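Local structure of E3 ubiquitin-protein ligase TRIM65 (Homo sapiens, 7JL4) at residues W75-S80 with R184-C189; L22-V27 with Q40-L45. The protein acts as an E3 ubiquitin ligase in innate immunity, autophagy and inflammation, the chain described here being its C-terminal PRY-SPRY (B30.2) domain. All blocks are in the same frame, centred on the assembly; numbering follows the deposited sequence. Where two conformers were deposited one is given.

Interaction 1: residues W75-S80 with R184-C189; sequences WEVRAS and RTLTLC
Arg-78 and Thr-187 form the hydrogen-bonded pair at the middle of an antiparallel ladder. Arg-78 N donates a hydrogen bond to Thr-187 O (2.9 Å), and Thr-187 N donates one to Arg-78 O. At one end Cys-189 N donates to Glu-76 O. At the other, Ser-80 grips Thr-185 with backbone and side chain together: Ser-80 N donates to Thr-185 O, and OG, held between its own backbone N and carbonyl carbon (chi1 62°), accepts from Thr-185 N at 2.9 Å in a nearly straight bond (170°). On the face carrying Val-77, Ala-79, Leu-186 and Leu-188, Leu-186 CD2 rests on Ala-79 CB at 3.7 Å and touches Val-77 CG1, while Val-77 CG2 lies alongside Leu-188 CD2. On the face of Arg-78 and Thr-187, a water joins Thr-187 OG1 to Arg-78 O, its oxygen 2.8 Å from Arg-78 O, and Gln-41 bonds OG1 too. Farther out, Glu-157 pairs with the guanidinium of Arg-78, and Phe-178 of the opposing sheet packs on Val-77 and Leu-186. The ladder thus has two chemistries, aliphatic groups turned into the SPRY beta-sandwich and a more polar face, where a water and Gln-41 meet Thr-187, with Arg-78 O accepting from both strand and water.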
# COMPACT_ATOMS: atom_id res chain seq x y z
N TRP A 75 -7.56 4.05 5.18
CA TRP A 75 -8.14 3.43 3.99
C TRP A 75 -7.88 1.94 4.05
O TRP A 75 -7.04 1.45 4.82
CB TRP A 75 -7.56 4.01 2.69
CG TRP A 75 -6.07 3.95 2.63
CD1 TRP A 75 -5.29 2.89 2.19
CD2 TRP A 75 -5.14 4.97 3.05
NE1 TRP A 75 -3.95 3.21 2.30
CE2 TRP A 75 -3.83 4.48 2.82
CE3 TRP A 75 -5.29 6.27 3.57
CZ2 TRP A 75 -2.68 5.22 3.12
CZ3 TRP A 75 -4.13 7.02 3.87
CH2 TRP A 75 -2.85 6.49 3.64
N GLU A 76 -8.64 1.22 3.21
CA GLU A 76 -8.56 -0.23 3.12
C GLU A 76 -8.29 -0.65 1.68
O GLU A 76 -8.73 -0.01 0.73
CB GLU A 76 -9.84 -0.89 3.65
CG GLU A 76 -9.96 -0.74 5.17
CD GLU A 76 -11.30 -1.16 5.73
OE1 GLU A 76 -12.18 -1.58 4.94
OE2 GLU A 76 -11.46 -1.14 6.97
N VAL A 77 -7.56 -1.75 1.55
CA VAL A 77 -7.12 -2.29 0.26
C VAL A 77 -7.37 -3.79 0.28
O VAL A 77 -7.12 -4.44 1.31
CB VAL A 77 -5.61 -2.02 0.03
CG1 VAL A 77 -5.13 -2.66 -1.28
CG2 VAL A 77 -5.30 -0.54 0.06
N ARG A 78 -7.84 -4.35 -0.83
CA ARG A 78 -7.97 -5.81 -0.95
C ARG A 78 -6.91 -6.36 -1.91
O ARG A 78 -6.81 -5.91 -3.05
CB ARG A 78 -9.35 -6.22 -1.42
CG ARG A 78 -9.43 -7.75 -1.56
CD ARG A 78 -10.83 -8.28 -1.65
NE ARG A 78 -11.60 -8.10 -0.42
CZ ARG A 78 -11.52 -8.90 0.65
NH1 ARG A 78 -10.66 -9.92 0.66
NH2 ARG A 78 -12.28 -8.67 1.71
N ALA A 79 -6.16 -7.36 -1.45
CA ALA A 79 -5.17 -8.03 -2.28
C ALA A 79 -5.73 -9.35 -2.81
O ALA A 79 -6.35 -10.11 -2.05
CB ALA A 79 -3.89 -8.30 -1.47
N SER A 80 -5.48 -9.65 -4.09
CA SER A 80 -5.96 -10.93 -4.63
C SER A 80 -5.20 -12.12 -4.06
O SER A 80 -5.69 -13.26 -4.15
CB SER A 80 -5.85 -11.00 -6.16
OG SER A 80 -4.49 -10.88 -6.58
N ARG A 184 -0.81 -10.39 -9.55
CA ARG A 184 -1.55 -9.92 -8.39
C ARG A 184 -2.43 -8.75 -8.79
O ARG A 184 -2.09 -7.97 -9.69
CB ARG A 184 -0.61 -9.50 -7.26
CG ARG A 184 -0.21 -10.64 -6.33
CD ARG A 184 0.61 -11.71 -7.08
NE ARG A 184 1.05 -12.77 -6.17
CZ ARG A 184 1.59 -13.93 -6.55
NH1 ARG A 184 1.75 -14.24 -7.83
NH2 ARG A 184 1.94 -14.80 -5.61
N THR A 185 -3.57 -8.63 -8.12
CA THR A 185 -4.47 -7.49 -8.23
C THR A 185 -4.57 -6.81 -6.87
O THR A 185 -4.65 -7.49 -5.84
CB THR A 185 -5.87 -7.93 -8.69
OG1 THR A 185 -5.79 -8.44 -10.02
CG2 THR A 185 -6.87 -6.76 -8.68
N LEU A 186 -4.53 -5.47 -6.85
CA LEU A 186 -4.87 -4.69 -5.66
C LEU A 186 -6.07 -3.80 -5.97
O LEU A 186 -6.12 -3.18 -7.04
CB LEU A 186 -3.72 -3.80 -5.18
CG LEU A 186 -2.47 -4.45 -4.59
CD1 LEU A 186 -1.41 -3.41 -4.22
CD2 LEU A 186 -2.85 -5.23 -3.35
N THR A 187 -7.02 -3.74 -5.03
CA THR A 187 -8.23 -2.91 -5.16
C THR A 187 -8.29 -1.92 -4.00
O THR A 187 -8.29 -2.34 -2.83
CB THR A 187 -9.47 -3.80 -5.17
OG1 THR A 187 -9.32 -4.83 -6.16
CG2 THR A 187 -10.71 -2.96 -5.48
N LEU A 188 -8.34 -0.62 -4.31
CA LEU A 188 -8.51 0.42 -3.30
C LEU A 188 -9.98 0.49 -2.93
O LEU A 188 -10.82 0.83 -3.78
CB LEU A 188 -8.03 1.77 -3.84
CG LEU A 188 -6.59 1.76 -4.39
CD1 LEU A 188 -6.30 3.04 -5.14
CD2 LEU A 188 -5.60 1.59 -3.28
N CYS A 189 -10.32 0.16 -1.69
CA CYS A 189 -11.72 0.05 -1.30
C CYS A 189 -12.26 1.44 -1.01
O CYS A 189 -11.57 2.27 -0.41
CB CYS A 189 -11.87 -0.83 -0.06
SG CYS A 189 -11.23 -2.51 -0.28
O HOH W 1 -8.07 -6.97 -5.33

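Interaction 2: residues L22-V27 with Q40-L45; sequences LTFDPV and QQVKHL. Unlike the reference sequence in segment 40-45: Leu-45 (reference Cys).
The backbones of 22-27, an irregular segment, and 40-45, which carries strand 41-44, come nearest at Thr-23 and Gln-40, whose CA atoms are 5.0 Å apart, and no beta bridge pairs them. Phe-24 carries the contact. With CG anti to its carbonyl carbon (chi1 -66°), the ring extends to the start of the strand and takes Val-42 over one face. There CG1 of Val-42 sits 3.9 Å from the ring centroid and 28° off the normal, a CH-pi contact displaced toward the rim, with CZ and CE2 of the ring as its nearest atoms. The two side chains cross at about a right angle, and Val-42 CG1 occupies the position between its own N and carbonyl carbon (chi1 68°), which brings this methyl to the ring. Gln-41 N lies in plane at the ring edge, 3.9 Å from CD2, while Gln-40 O approaches CE2 obliquely at 3.5 Å. Gln-40 and Gln-41 together face Ser-36 in a classic beta bulge. Leu-35 and Leu-188 also pack against Phe-24. Replacing Phe-24 with an alanine would probably leave the Val-42 methyl without its aromatic partner and open a gap between loop and strand. Side-chain contact across this pair is therefore mainly dispersive, a methyl against an aromatic face, while backbone hydrogen bonds to residues beyond the two segments, such as Phe-24 with Asp-39, hold the loop in place.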
# COMPACT_ATOMS: atom_id res chain seq x y z
N LEU A 22 -9.14 6.38 -2.21
CA LEU A 22 -7.91 6.55 -2.98
C LEU A 22 -8.09 6.09 -4.42
O LEU A 22 -8.94 5.25 -4.73
CB LEU A 22 -6.76 5.74 -2.35
CG LEU A 22 -6.40 6.00 -0.88
CD1 LEU A 22 -5.22 5.11 -0.51
CD2 LEU A 22 -6.14 7.48 -0.60
N THR A 23 -7.25 6.65 -5.31
CA THR A 23 -7.17 6.20 -6.70
C THR A 23 -5.71 6.09 -7.11
O THR A 23 -4.86 6.84 -6.61
CB THR A 23 -7.91 7.13 -7.67
OG1 THR A 23 -7.41 8.47 -7.52
CG2 THR A 23 -9.40 7.13 -7.42
N PHE A 24 -5.41 5.17 -8.02
CA PHE A 24 -4.04 5.04 -8.51
C PHE A 24 -3.69 6.18 -9.47
O PHE A 24 -4.56 6.79 -10.09
CB PHE A 24 -3.84 3.68 -9.20
CG PHE A 24 -3.95 2.52 -8.26
CD1 PHE A 24 -2.99 2.32 -7.27
CD2 PHE A 24 -5.01 1.62 -8.34
CE1 PHE A 24 -3.08 1.23 -6.38
CE2 PHE A 24 -5.10 0.52 -7.48
CZ PHE A 24 -4.14 0.34 -6.49
N ASP A 25 -2.39 6.49 -9.53
CA ASP A 25 -1.86 7.49 -10.45
C ASP A 25 -1.34 6.76 -11.68
O ASP A 25 -0.31 6.08 -11.59
CB ASP A 25 -0.73 8.27 -9.77
CG ASP A 25 0.05 9.18 -10.72
OD1 ASP A 25 -0.32 9.30 -11.91
OD2 ASP A 25 1.06 9.76 -10.26
N PRO A 26 -2.03 6.84 -12.83
CA PRO A 26 -1.59 6.09 -14.02
C PRO A 26 -0.25 6.52 -14.58
O PRO A 26 0.41 5.72 -15.25
CB PRO A 26 -2.72 6.34 -15.04
CG PRO A 26 -3.50 7.53 -14.51
CD PRO A 26 -3.31 7.56 -13.03
N VAL A 27 0.18 7.77 -14.35
CA VAL A 27 1.48 8.20 -14.87
C VAL A 27 2.61 7.45 -14.16
O VAL A 27 3.65 7.14 -14.76
CB VAL A 27 1.63 9.73 -14.73
CG1 VAL A 27 2.95 10.20 -15.37
CG2 VAL A 27 0.43 10.44 -15.37
N GLN A 40 -9.37 2.55 -9.45
CA GLN A 40 -9.39 1.98 -8.11
C GLN A 40 -8.74 0.60 -8.04
O GLN A 40 -8.56 0.09 -6.93
CB GLN A 40 -10.83 1.85 -7.59
CG GLN A 40 -11.59 3.21 -7.58
CD GLN A 40 -13.08 3.03 -7.42
OE1 GLN A 40 -13.57 2.00 -6.95
NE2 GLN A 40 -13.83 4.04 -7.85
N GLN A 41 -8.43 -0.01 -9.17
CA GLN A 41 -7.92 -1.38 -9.19
C GLN A 41 -6.75 -1.46 -10.16
O GLN A 41 -6.75 -0.79 -11.20
CB GLN A 41 -9.05 -2.34 -9.58
CG GLN A 41 -8.69 -3.80 -9.63
CD GLN A 41 -9.89 -4.68 -9.87
OE1 GLN A 41 -10.13 -5.15 -10.98
NE2 GLN A 41 -10.66 -4.93 -8.81
N VAL A 42 -5.75 -2.27 -9.81
CA VAL A 42 -4.56 -2.47 -10.65
C VAL A 42 -4.17 -3.94 -10.62
O VAL A 42 -4.31 -4.62 -9.59
CB VAL A 42 -3.41 -1.55 -10.17
CG1 VAL A 42 -2.89 -1.98 -8.81
CG2 VAL A 42 -2.28 -1.53 -11.19
N LYS A 43 -3.70 -4.46 -11.77
CA LYS A 43 -3.21 -5.83 -11.88
C LYS A 43 -1.87 -5.82 -12.60
O LYS A 43 -1.73 -5.15 -13.63
CB LYS A 43 -4.21 -6.73 -12.63
CG LYS A 43 -3.76 -8.18 -12.70
CD LYS A 43 -4.77 -9.07 -13.41
CE LYS A 43 -4.27 -10.53 -13.46
NZ LYS A 43 -5.22 -11.43 -14.19
N HIS A 44 -0.90 -6.55 -12.07
CA HIS A 44 0.39 -6.73 -12.73
C HIS A 44 0.26 -7.87 -13.75
O HIS A 44 0.15 -9.05 -13.37
CB HIS A 44 1.49 -6.99 -11.69
CG HIS A 44 2.87 -7.14 -12.26
ND1 HIS A 44 3.99 -7.27 -11.46
CD2 HIS A 44 3.32 -7.22 -13.54
CE1 HIS A 44 5.07 -7.42 -12.21
NE2 HIS A 44 4.69 -7.40 -13.48
N LEU A 45 0.29 -7.53 -15.03
CA LEU A 45 0.14 -8.48 -16.12
C LEU A 45 1.50 -8.91 -16.67
O LEU A 45 2.50 -8.20 -16.55
CB LEU A 45 -0.70 -7.88 -17.25
CG LEU A 45 -2.18 -7.63 -16.92
CD1 LEU A 45 -2.98 -7.34 -18.18
CD2 LEU A 45 -2.76 -8.85 -16.22

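How the interactions relate
Both contacts are partly buried and bear on the same antiparallel sheet of the SPRY domain, in which strand 185-188 lies between 72-79 and 41-44. Interaction 1 joins two strands inside that sheet, far apart in sequence, and lies nearer the centre of the chain. Interaction 2, local in sequence, brings a loop against the second strand from one edge. Directed backbone bonds dominate the first, aromatic-aliphatic contact the second. They meet through Leu-188 N and Gln-40 O (2.7 Å) and through Leu-186 N and Val-42 O, both probable hydrogen bonds, while Trp-75 packs on Leu-22, so the loop also reaches strand 72-79.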